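Local coordinates for probable oxidoreductase (Mycobacterium abscessus, PDB 4EYE), which is probably an oxidoreductase of the quinone oxidoreductase branch of the medium-chain dehydrogenase/reductase superfamily, at residues 51-57 with 86-92. Numbering follows the deposited sequence.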
loop_
_atom_site.group_PDB
_atom_site.type_symbol
_atom_site.label_atom_id
_atom_site.label_comp_id
_atom_site.label_asym_id
_atom_site.label_seq_id
_atom_site.Cartn_x
_atom_site.Cartn_y
_atom_site.Cartn_z
ATOM N N VAL A 51 5.887 -11.440 -18.572
ATOM C CA VAL A 51 4.577 -10.954 -18.943
ATOM C C VAL A 51 4.780 -9.476 -19.108
ATOM O O VAL A 51 5.278 -8.807 -18.202
ATOM C CB VAL A 51 3.522 -11.192 -17.861
ATOM C CG1 VAL A 51 2.178 -10.620 -18.318
ATOM C CG2 VAL A 51 3.440 -12.678 -17.518
ATOM N N VAL A 52 4.421 -8.959 -20.275
ATOM C CA VAL A 52 4.491 -7.529 -20.526
ATOM C C VAL A 52 3.078 -6.997 -20.366
ATOM O O VAL A 52 2.146 -7.541 -20.952
ATOM C CB VAL A 52 5.041 -7.239 -21.940
ATOM C CG1 VAL A 52 4.980 -5.749 -22.238
ATOM C CG2 VAL A 52 6.464 -7.820 -22.091
ATOM N N VAL A 53 2.953 -5.944 -19.566
ATOM C CA VAL A 53 1.667 -5.275 -19.242
ATOM C C VAL A 53 1.720 -3.856 -19.796
ATOM O O VAL A 53 2.695 -3.125 -19.543
ATOM C CB VAL A 53 1.429 -5.194 -17.716
ATOM C CG1 VAL A 53 0.085 -4.535 -17.387
ATOM C CG2 VAL A 53 1.420 -6.581 -17.062
ATOM N N ASP A 54 0.671 -3.468 -20.539
ATOM C CA ASP A 54 0.409 -2.086 -20.860
ATOM C C ASP A 54 -0.185 -1.387 -19.630
ATOM O O ASP A 54 -1.309 -1.672 -19.199
ATOM C CB ASP A 54 -0.571 -1.924 -22.063
ATOM C CG ASP A 54 0.073 -2.297 -23.388
ATOM O OD1 ASP A 54 1.259 -2.681 -23.433
ATOM O OD2 ASP A 54 -0.595 -2.244 -24.426
ATOM N N VAL A 55 0.575 -0.443 -19.090
ATOM C CA VAL A 55 0.244 0.162 -17.793
ATOM C C VAL A 55 -0.869 1.170 -18.011
ATOM O O VAL A 55 -0.709 2.085 -18.833
ATOM C CB VAL A 55 1.493 0.827 -17.144
ATOM C CG1 VAL A 55 1.154 1.538 -15.834
ATOM C CG2 VAL A 55 2.591 -0.221 -16.907
ATOM N N LYS A 56 -1.974 1.007 -17.275
ATOM C CA LYS A 56 -3.034 2.017 -17.215
ATOM C C LYS A 56 -3.019 2.845 -15.950
ATOM O O LYS A 56 -3.553 3.925 -15.918
ATOM C CB LYS A 56 -4.427 1.348 -17.390
ATOM C CG LYS A 56 -4.499 0.470 -18.664
ATOM C CD LYS A 56 -4.491 1.337 -19.930
ATOM C CE LYS A 56 -4.328 0.489 -21.197
ATOM N NZ LYS A 56 -4.112 1.372 -22.365
ATOM N N ALA A 57 -2.489 2.296 -14.853
ATOM C CA ALA A 57 -2.322 3.064 -13.668
ATOM C C ALA A 57 -1.059 2.528 -12.932
ATOM O O ALA A 57 -0.893 1.324 -12.798
ATOM C CB ALA A 57 -3.595 2.998 -12.801
ATOM N N THR A 86 1.727 -1.752 -10.585
ATOM C CA THR A 86 1.012 -1.394 -11.848
ATOM C C THR A 86 -0.257 -2.190 -12.030
ATOM O O THR A 86 -0.402 -3.317 -11.489
ATOM C CB THR A 86 1.889 -1.586 -13.111
ATOM O OG1 THR A 86 2.391 -2.928 -13.202
ATOM C CG2 THR A 86 3.102 -0.572 -13.108
ATOM N N ALA A 87 -1.178 -1.622 -12.806
ATOM C CA ALA A 87 -2.330 -2.311 -13.263
ATOM C C ALA A 87 -2.590 -1.884 -14.708
ATOM O O ALA A 87 -2.381 -0.716 -15.083
ATOM C CB ALA A 87 -3.540 -2.025 -12.366
ATOM N N GLY A 88 -3.013 -2.840 -15.528
ATOM C CA GLY A 88 -3.299 -2.561 -16.925
ATOM C C GLY A 88 -3.754 -3.812 -17.678
ATOM O O GLY A 88 -4.513 -4.606 -17.123
ATOM N N VAL A 89 -3.262 -3.978 -18.909
ATOM C CA VAL A 89 -3.753 -5.019 -19.802
ATOM C C VAL A 89 -2.553 -5.771 -20.296
ATOM O O VAL A 89 -1.548 -5.189 -20.722
ATOM C CB VAL A 89 -4.583 -4.416 -20.995
ATOM C CG1 VAL A 89 -5.030 -5.473 -21.989
ATOM C CG2 VAL A 89 -5.822 -3.716 -20.477
ATOM N N VAL A 90 -2.629 -7.076 -20.216
ATOM C CA VAL A 90 -1.540 -7.898 -20.704
ATOM C C VAL A 90 -1.384 -7.729 -22.210
ATOM O O VAL A 90 -2.362 -7.859 -22.933
ATOM C CB VAL A 90 -1.802 -9.368 -20.421
ATOM C CG1 VAL A 90 -0.804 -10.252 -21.175
ATOM C CG2 VAL A 90 -1.794 -9.646 -18.886
ATOM N N ARG A 91 -0.146 -7.485 -22.651
ATOM C CA ARG A 91 0.277 -7.478 -24.053
ATOM C C ARG A 91 0.864 -8.844 -24.481
ATOM O O ARG A 91 0.460 -9.386 -25.494
ATOM C CB ARG A 91 1.325 -6.414 -24.273
ATOM C CG ARG A 91 1.903 -6.353 -25.682
ATOM C CD ARG A 91 2.757 -5.127 -25.912
ATOM N NE ARG A 91 1.954 -3.904 -25.967
ATOM C CZ ARG A 91 1.360 -3.426 -27.075
ATOM N NH1 ARG A 91 1.473 -4.048 -28.249
ATOM N NH2 ARG A 91 0.670 -2.306 -27.009
ATOM N N SER A 92 1.766 -9.419 -23.689
ATOM C CA SER A 92 2.269 -10.763 -23.934
ATOM C C SER A 92 2.494 -11.521 -22.614
ATOM O O SER A 92 2.676 -10.905 -21.523
ATOM C CB SER A 92 3.569 -10.737 -24.737
ATOM O OG SER A 92 4.612 -10.042 -24.048
#
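Arg91 grips Asp54 side-on, with one nitrogen on each carboxylate oxygen. Arg91 NE gives a nearly straight bond (166°) to Asp54 OD1, which lies in the guanidinium plane. Arg91 NE and Asp54 OD1 are 2.9 Å apart. The second bond, Arg91 NH2 to Asp54 OD2, is equally short but more bent, at 130°. Both oxygens use their syn lone pairs. The two planes are turned 40° apart, so the pair is twisted rather than flat. The arginine chain runs extended to CG and CD, and a bend at chi3 turns NE toward Asp54 OD1. Arg117, with a weak, long ion pair to Asp54 OD1, brings a second positive charge close to Arg91; the carboxylate probably offsets both in part.

Beneath the salt bridge the backbones pair antiparallel. Asp54 and Val89 exchange two bonds, Asp54 N to Val89 O at 2.8 Å and Val89 N to Asp54 O at 3.0 Å. A classic beta bulge follows on either side. At one, Lys56 N and Ala57 N both donate to Ala87 O. At the other, Arg91 and Ser92 face Val52, whose O takes a bond from Arg91 N and a weak one from Ser92 N. Both strands lie in the GroES-like domain of the alcohol dehydrogenase family, within a mostly antiparallel sheet. Strand 117-120 pairs with 51-55, and strand 104-108 with 85-92.

Gly88 sits opposite Val55, and its CA comes 3.1 Å from Asp54 O in a CA-H...O contact. On the apolar face Val53 CG1 packs against the Val89 backbone. Val55 CG2 meets Thr86 CG2 at 3.8 Å, the two side chains crossing at about a right angle. Val118 touches both. At the far end Val51 CG1 lies 4.1 Å from Val90 CG2.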